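PDB 4U08: Lic11098 from Leptospira interrogans serogroup Icterohaemorrhagiae serovar copenhageni, which is of unknown function but belongs to a leucine-rich repeat subfamily of this human pathogen and may act as a virulence factor. Local coordinates for residues 278-283 with 301-306; 323-328 with 346-351. All coordinates share one frame; numbering follows the deposited sequence.

Interaction 1 of 2, residues 278-283 with 301-306; sequences LDLDGN and LYLGNN. With ZN (zinc ion), chain E.
Leu278 and Tyr302 join the two segments by a nearly straight backbone bond, Tyr302 N to Leu278 O at 3.0 Å. Leu280 N gives a second bond to Tyr302 O. Beyond the strands, where both segments make a type II turn, Gly282 N bonds to Gly304 O at 2.9 Å.

Asp279, just before the Leu280-Asn283 turn, accepts at OD1 from Asp281 N in an Asx turn. At the end of the turn Asn283 ND2 bonds to Leu280 O from above the carbonyl plane, and Asn283 also bonds to the backbone of Leu257 and Leu262.

With CG anti to the backbone N (chi1 -173°), Asp281 swings its carboxylate to the zinc ion, OD1 at 2.3 Å and OD2 farther off at 2.7 Å. OD1 also takes a bond from a water that accepts from Gly304 N.

On the polar face, CB of Asp279 meets the edge of the Tyr302 ring in its plane. The carboxylate is turned 63° from that ring. On the other face Leu278 and Leu301 lie side by side (CD2 to CD1 3.8 Å), as do Leu280 and Leu303. Leucines inward and polar residues outward on stacked parallel strands are the hallmark of the leucine-rich repeat solenoid.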
loop_
_atom_site.group_PDB
_atom_site.type_symbol
_atom_site.label_atom_id
_atom_site.label_comp_id
_atom_site.label_asym_id
_atom_site.label_seq_id
_atom_site.Cartn_x
_atom_site.Cartn_y
_atom_site.Cartn_z
ATOM N N LEU A 278 -4.095 -14.368 4.016
ATOM C CA LEU A 278 -5.467 -14.164 3.591
ATOM C C LEU A 278 -6.250 -13.609 4.780
ATOM O O LEU A 278 -6.450 -14.298 5.795
ATOM C CB LEU A 278 -6.069 -15.466 3.016
ATOM C CG LEU A 278 -7.522 -15.390 2.519
ATOM C CD1 LEU A 278 -7.708 -14.292 1.466
ATOM C CD2 LEU A 278 -8.021 -16.755 2.045
ATOM N N ASP A 279 -6.598 -12.313 4.694
ATOM C CA ASP A 279 -7.290 -11.623 5.755
ATOM C C ASP A 279 -8.727 -11.343 5.349
ATOM O O ASP A 279 -8.988 -10.473 4.520
ATOM C CB ASP A 279 -6.543 -10.333 6.160
ATOM C CG ASP A 279 -7.100 -9.592 7.377
ATOM O OD1 ASP A 279 -8.222 -9.925 7.823
ATOM O OD2 ASP A 279 -6.426 -8.655 7.863
ATOM N N LEU A 280 -9.654 -12.101 5.922
ATOM C CA LEU A 280 -11.074 -11.958 5.618
ATOM C C LEU A 280 -11.842 -11.517 6.838
ATOM O O LEU A 280 -13.037 -11.703 6.890
ATOM C CB LEU A 280 -11.620 -13.278 5.074
ATOM C CG LEU A 280 -11.175 -13.663 3.683
ATOM C CD1 LEU A 280 -11.162 -15.144 3.515
ATOM C CD2 LEU A 280 -12.060 -13.011 2.632
ATOM N N ASP A 281 -11.163 -10.893 7.800
ATOM C CA ASP A 281 -11.776 -10.406 9.041
ATOM C C ASP A 281 -12.896 -9.398 8.716
ATOM O O ASP A 281 -12.769 -8.632 7.767
ATOM C CB ASP A 281 -10.713 -9.714 9.882
ATOM C CG ASP A 281 -11.195 -9.322 11.262
ATOM O OD1 ASP A 281 -10.977 -10.100 12.204
ATOM O OD2 ASP A 281 -11.819 -8.250 11.391
ATOM N N GLY A 282 -13.981 -9.432 9.487
ATOM C CA GLY A 282 -15.089 -8.492 9.322
ATOM C C GLY A 282 -15.953 -8.652 8.091
ATOM O O GLY A 282 -16.615 -7.703 7.677
ATOM N N ASN A 283 -15.979 -9.833 7.503
ATOM C CA ASN A 283 -16.848 -10.111 6.368
ATOM C C ASN A 283 -18.100 -10.838 6.862
ATOM O O ASN A 283 -18.346 -10.869 8.071
ATOM C CB ASN A 283 -16.115 -10.857 5.253
ATOM C CG ASN A 283 -15.204 -9.929 4.500
ATOM O OD1 ASN A 283 -15.619 -9.276 3.554
ATOM N ND2 ASN A 283 -13.979 -9.763 4.970
ATOM N N LEU A 301 -4.297 -17.026 8.258
ATOM C CA LEU A 301 -5.699 -16.999 7.825
ATOM C C LEU A 301 -6.561 -16.339 8.900
ATOM O O LEU A 301 -6.657 -16.838 10.025
ATOM C CB LEU A 301 -6.155 -18.431 7.498
ATOM C CG LEU A 301 -7.598 -18.649 6.992
ATOM C CD1 LEU A 301 -7.936 -17.691 5.772
ATOM C CD2 LEU A 301 -7.811 -20.106 6.632
ATOM N N TYR A 302 -7.113 -15.158 8.574
ATOM C CA TYR A 302 -7.918 -14.370 9.501
ATOM C C TYR A 302 -9.355 -14.411 9.049
ATOM O O TYR A 302 -9.671 -13.963 7.946
ATOM C CB TYR A 302 -7.434 -12.909 9.588
ATOM C CG TYR A 302 -6.024 -12.700 10.079
ATOM C CD1 TYR A 302 -5.630 -13.149 11.338
ATOM C CD2 TYR A 302 -5.108 -11.955 9.334
ATOM C CE1 TYR A 302 -4.347 -12.900 11.823
ATOM C CE2 TYR A 302 -3.822 -11.690 9.812
ATOM C CZ TYR A 302 -3.455 -12.142 11.064
ATOM O OH TYR A 302 -2.174 -11.891 11.501
ATOM N N LEU A 303 -10.220 -14.999 9.886
ATOM C CA LEU A 303 -11.650 -15.144 9.589
ATOM C C LEU A 303 -12.532 -14.614 10.710
ATOM O O LEU A 303 -13.700 -15.013 10.820
ATOM C CB LEU A 303 -11.972 -16.622 9.285
ATOM C CG LEU A 303 -11.365 -17.204 8.003
ATOM C CD1 LEU A 303 -11.253 -18.713 8.070
ATOM C CD2 LEU A 303 -12.173 -16.798 6.784
ATOM N N GLY A 304 -12.004 -13.706 11.510
ATOM C CA GLY A 304 -12.751 -13.151 12.621
ATOM C C GLY A 304 -14.039 -12.467 12.224
ATOM O O GLY A 304 -14.094 -11.776 11.204
ATOM N N ASN A 305 -15.097 -12.666 13.027
ATOM C CA ASN A 305 -16.376 -11.959 12.851
ATOM C C ASN A 305 -17.072 -12.247 11.512
ATOM O O ASN A 305 -17.935 -11.489 11.075
ATOM C CB ASN A 305 -16.194 -10.456 13.071
ATOM C CG ASN A 305 -17.306 -9.803 13.799
ATOM O OD1 ASN A 305 -17.466 -9.991 15.005
ATOM N ND2 ASN A 305 -18.038 -8.937 13.098
ATOM N N ASN A 306 -16.792 -13.399 10.926
ATOM C CA ASN A 306 -17.590 -13.879 9.828
ATOM C C ASN A 306 -18.819 -14.576 10.493
ATOM O O ASN A 306 -19.046 -14.472 11.714
ATOM C CB ASN A 306 -16.807 -14.904 9.019
ATOM C CG ASN A 306 -15.906 -14.344 8.007
ATOM O OD1 ASN A 306 -14.704 -14.610 7.994
ATOM N ND2 ASN A 306 -16.458 -13.524 7.158
HETATM ZN ZN ZN E . -11.650 -8.812 13.979
HETATM O O HOH W 1 -9.592 -12.307 12.158
#

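Interaction 2 of 2, residues 323-328 with 346-351. With ZN (zinc ion), chain C.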
loop_
_atom_site.group_PDB
_atom_site.type_symbol
_atom_site.label_atom_id
_atom_site.label_comp_id
_atom_site.label_asym_id
_atom_site.label_seq_id
_atom_site.Cartn_x
_atom_site.Cartn_y
_atom_site.Cartn_z
ATOM N N SER A 323 -1.012 -19.435 11.724
ATOM C CA SER A 323 -1.969 -18.660 12.499
ATOM C C SER A 323 -3.366 -18.760 11.918
ATOM O O SER A 323 -3.561 -18.501 10.725
ATOM C CB SER A 323 -1.512 -17.204 12.574
ATOM O OG SER A 323 -2.400 -16.466 13.392
ATOM N N LEU A 324 -4.346 -19.141 12.760
ATOM C CA LEU A 324 -5.746 -19.271 12.315
ATOM C C LEU A 324 -6.664 -18.533 13.271
ATOM O O LEU A 324 -6.688 -18.822 14.476
ATOM C CB LEU A 324 -6.122 -20.757 12.162
ATOM C CG LEU A 324 -7.565 -21.126 11.731
ATOM C CD1 LEU A 324 -7.974 -20.436 10.382
ATOM C CD2 LEU A 324 -7.719 -22.669 11.653
ATOM N N ASP A 325 -7.349 -17.496 12.759
ATOM C CA ASP A 325 -8.210 -16.695 13.612
ATOM C C ASP A 325 -9.677 -16.918 13.245
ATOM O O ASP A 325 -10.121 -16.487 12.185
ATOM C CB ASP A 325 -7.807 -15.204 13.593
ATOM C CG ASP A 325 -8.635 -14.291 14.480
ATOM O OD1 ASP A 325 -9.573 -14.799 15.185
ATOM O OD2 ASP A 325 -8.378 -13.071 14.468
ATOM N N LEU A 326 -10.432 -17.559 14.162
ATOM C CA LEU A 326 -11.852 -17.874 13.925
ATOM C C LEU A 326 -12.749 -17.241 14.939
ATOM O O LEU A 326 -13.898 -17.679 15.159
ATOM C CB LEU A 326 -12.045 -19.391 13.880
ATOM C CG LEU A 326 -11.446 -20.087 12.653
ATOM C CD1 LEU A 326 -11.132 -21.528 12.963
ATOM C CD2 LEU A 326 -12.372 -19.955 11.435
ATOM N N GLU A 327 -12.249 -16.164 15.543
ATOM C CA GLU A 327 -12.980 -15.478 16.612
ATOM C C GLU A 327 -14.340 -14.967 16.178
ATOM O O GLU A 327 -14.457 -14.422 15.087
ATOM C CB GLU A 327 -12.136 -14.328 17.179
ATOM C CG GLU A 327 -12.877 -13.464 18.192
ATOM C CD GLU A 327 -12.032 -12.458 18.959
ATOM O OE1 GLU A 327 -10.791 -12.609 19.008
ATOM O OE2 GLU A 327 -12.634 -11.546 19.558
ATOM N N HIS A 328 -15.358 -15.124 17.043
ATOM C CA HIS A 328 -16.699 -14.572 16.840
ATOM C C HIS A 328 -17.371 -15.018 15.534
ATOM O O HIS A 328 -17.931 -14.215 14.794
ATOM C CB HIS A 328 -16.664 -13.026 16.975
ATOM C CG HIS A 328 -17.976 -12.439 17.400
ATOM N ND1 HIS A 328 -18.967 -12.117 16.475
ATOM C CD2 HIS A 328 -18.439 -12.173 18.640
ATOM C CE1 HIS A 328 -19.990 -11.667 17.188
ATOM N NE2 HIS A 328 -19.715 -11.667 18.495
ATOM N N THR A 346 -0.804 -20.515 16.635
ATOM C CA THR A 346 -1.862 -19.742 17.269
ATOM C C THR A 346 -3.216 -20.145 16.678
ATOM O O THR A 346 -3.378 -20.144 15.460
ATOM C CB THR A 346 -1.621 -18.224 17.129
ATOM O OG1 THR A 346 -0.293 -17.935 17.548
ATOM C CG2 THR A 346 -2.569 -17.406 17.998
ATOM N N LEU A 347 -4.185 -20.444 17.557
ATOM C CA LEU A 347 -5.545 -20.817 17.128
ATOM C C LEU A 347 -6.531 -20.072 18.000
ATOM O O LEU A 347 -6.566 -20.257 19.220
ATOM C CB LEU A 347 -5.752 -22.340 17.188
ATOM C CG LEU A 347 -7.171 -22.874 16.811
ATOM C CD1 LEU A 347 -7.615 -22.381 15.415
ATOM C CD2 LEU A 347 -7.204 -24.407 16.844
ATOM N N ASN A 348 -7.260 -19.158 17.392
ATOM C CA ASN A 348 -8.198 -18.325 18.137
ATOM C C ASN A 348 -9.625 -18.796 17.829
ATOM O O ASN A 348 -10.119 -18.621 16.729
ATOM C CB ASN A 348 -8.022 -16.841 17.817
ATOM C CG ASN A 348 -8.900 -15.907 18.620
ATOM O OD1 ASN A 348 -9.864 -16.320 19.269
ATOM N ND2 ASN A 348 -8.625 -14.603 18.565
ATOM N N LEU A 349 -10.268 -19.362 18.840
ATOM C CA LEU A 349 -11.634 -19.880 18.731
ATOM C C LEU A 349 -12.590 -19.159 19.647
ATOM O O LEU A 349 -13.710 -19.643 19.901
ATOM C CB LEU A 349 -11.612 -21.392 19.032
ATOM C CG LEU A 349 -10.783 -22.252 18.084
ATOM C CD1 LEU A 349 -10.640 -23.663 18.631
ATOM C CD2 LEU A 349 -11.367 -22.272 16.697
ATOM N N LYS A 350 -12.195 -17.970 20.124
ATOM C CA LYS A 350 -13.049 -17.202 21.017
ATOM C C LYS A 350 -14.419 -16.904 20.417
ATOM O O LYS A 350 -14.522 -16.667 19.221
ATOM C CB LYS A 350 -12.399 -15.863 21.390
ATOM C CG LYS A 350 -11.270 -15.986 22.376
ATOM C CD LYS A 350 -11.063 -14.659 23.096
ATOM C CE LYS A 350 -10.020 -13.796 22.452
ATOM N NZ LYS A 350 -9.848 -12.502 23.179
ATOM N N TYR A 351 -15.455 -16.848 21.268
ATOM C CA TYR A 351 -16.821 -16.481 20.819
ATOM C C TYR A 351 -17.394 -17.388 19.738
ATOM O O TYR A 351 -17.802 -16.897 18.697
ATOM C CB TYR A 351 -16.866 -15.024 20.309
ATOM C CG TYR A 351 -16.624 -13.960 21.348
ATOM C CD1 TYR A 351 -17.616 -13.615 22.261
ATOM C CD2 TYR A 351 -15.450 -13.222 21.349
ATOM C CE1 TYR A 351 -17.435 -12.575 23.166
ATOM C CE2 TYR A 351 -15.238 -12.209 22.280
ATOM C CZ TYR A 351 -16.235 -11.887 23.184
ATOM O OH TYR A 351 -16.042 -10.881 24.091
HETATM ZN ZN ZN C . -20.895 -11.022 19.946
HETATM O O HOH W 2 -11.718 -10.589 21.905
HETATM O O HOH W 3 -8.893 -11.387 20.503
HETATM O O HOH W 4 -20.924 -9.238 19.125
#
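Glu327 and Asn348 make the side-chain hydrogen bond of this contact. Asn348 ND2 donates to Glu327 OE1 at 3.0 Å, on the lone pair that faces away from OE2. The bond is bent (148°). Asn348 OD1 accepts from Lys350 N in an Asx turn, so both ends of the amide are engaged and its rotation is fixed. Asp325 OD1 does the same for Glu327 N. The Asp325 carboxylate and Asn348 amide lie side by side in nearly parallel but offset planes.

Lys350 NZ stays 4.3 Å from Glu327 OE1, beyond a salt bridge. Two waters fill the link, one on each carboxylate oxygen, and both donate to Glu327 and accept from Lys350 NZ. The ammonium would probably still favour the charged carboxylate.

The backbones run parallel. Bonds join Leu324 N to Thr346 O, Asn348 N to Leu324 O and Leu326 N to Asn348 O. A further bond, His328 N to Lys350 O at 2.8 Å, carries the pairing past the strands.

His328 NE2 binds a zinc ion at 2.0 Å, and a water is a second ligand. His328 CG, anti to the backbone N (chi1 -154°), carries the ring past the strand end to the metal. His328 CD2 lies 3.7 Å from Tyr351 CB. The two ring planes are 59° apart. Glu327 OE2 sits at the edge of the Tyr351 ring, near its plane.

On the buried face Leu324 CD2 meets Leu347 CD1 at 3.8 Å, and Leu326 CD1 meets Leu349 CD2. These paired leucines beneath a polar strand face are characteristic of a leucine-rich repeat solenoid.

Interactions 1 and 2 follow each other along the solenoid, with centres about 10 Å apart. Strands 300-302 and 323-325 are neighbours, so the second half of interaction 1 lies directly against the first half of interaction 2. Probable backbone hydrogen bonds join them: Leu303 N to Asp325 O at 2.7 Å, and Asn305 N to Glu327 O at 2.8 Å. On the polar face Tyr302 CD1 packs on Asp325 CB at 3.7 Å. Leu301 touches Leu324 on the buried face, which continues the leucine row. Each contact has its own zinc ion, bound by Asp281 in one and by His328 in the other. Asn305 OD1 lies 3.0 Å from His328 ND1.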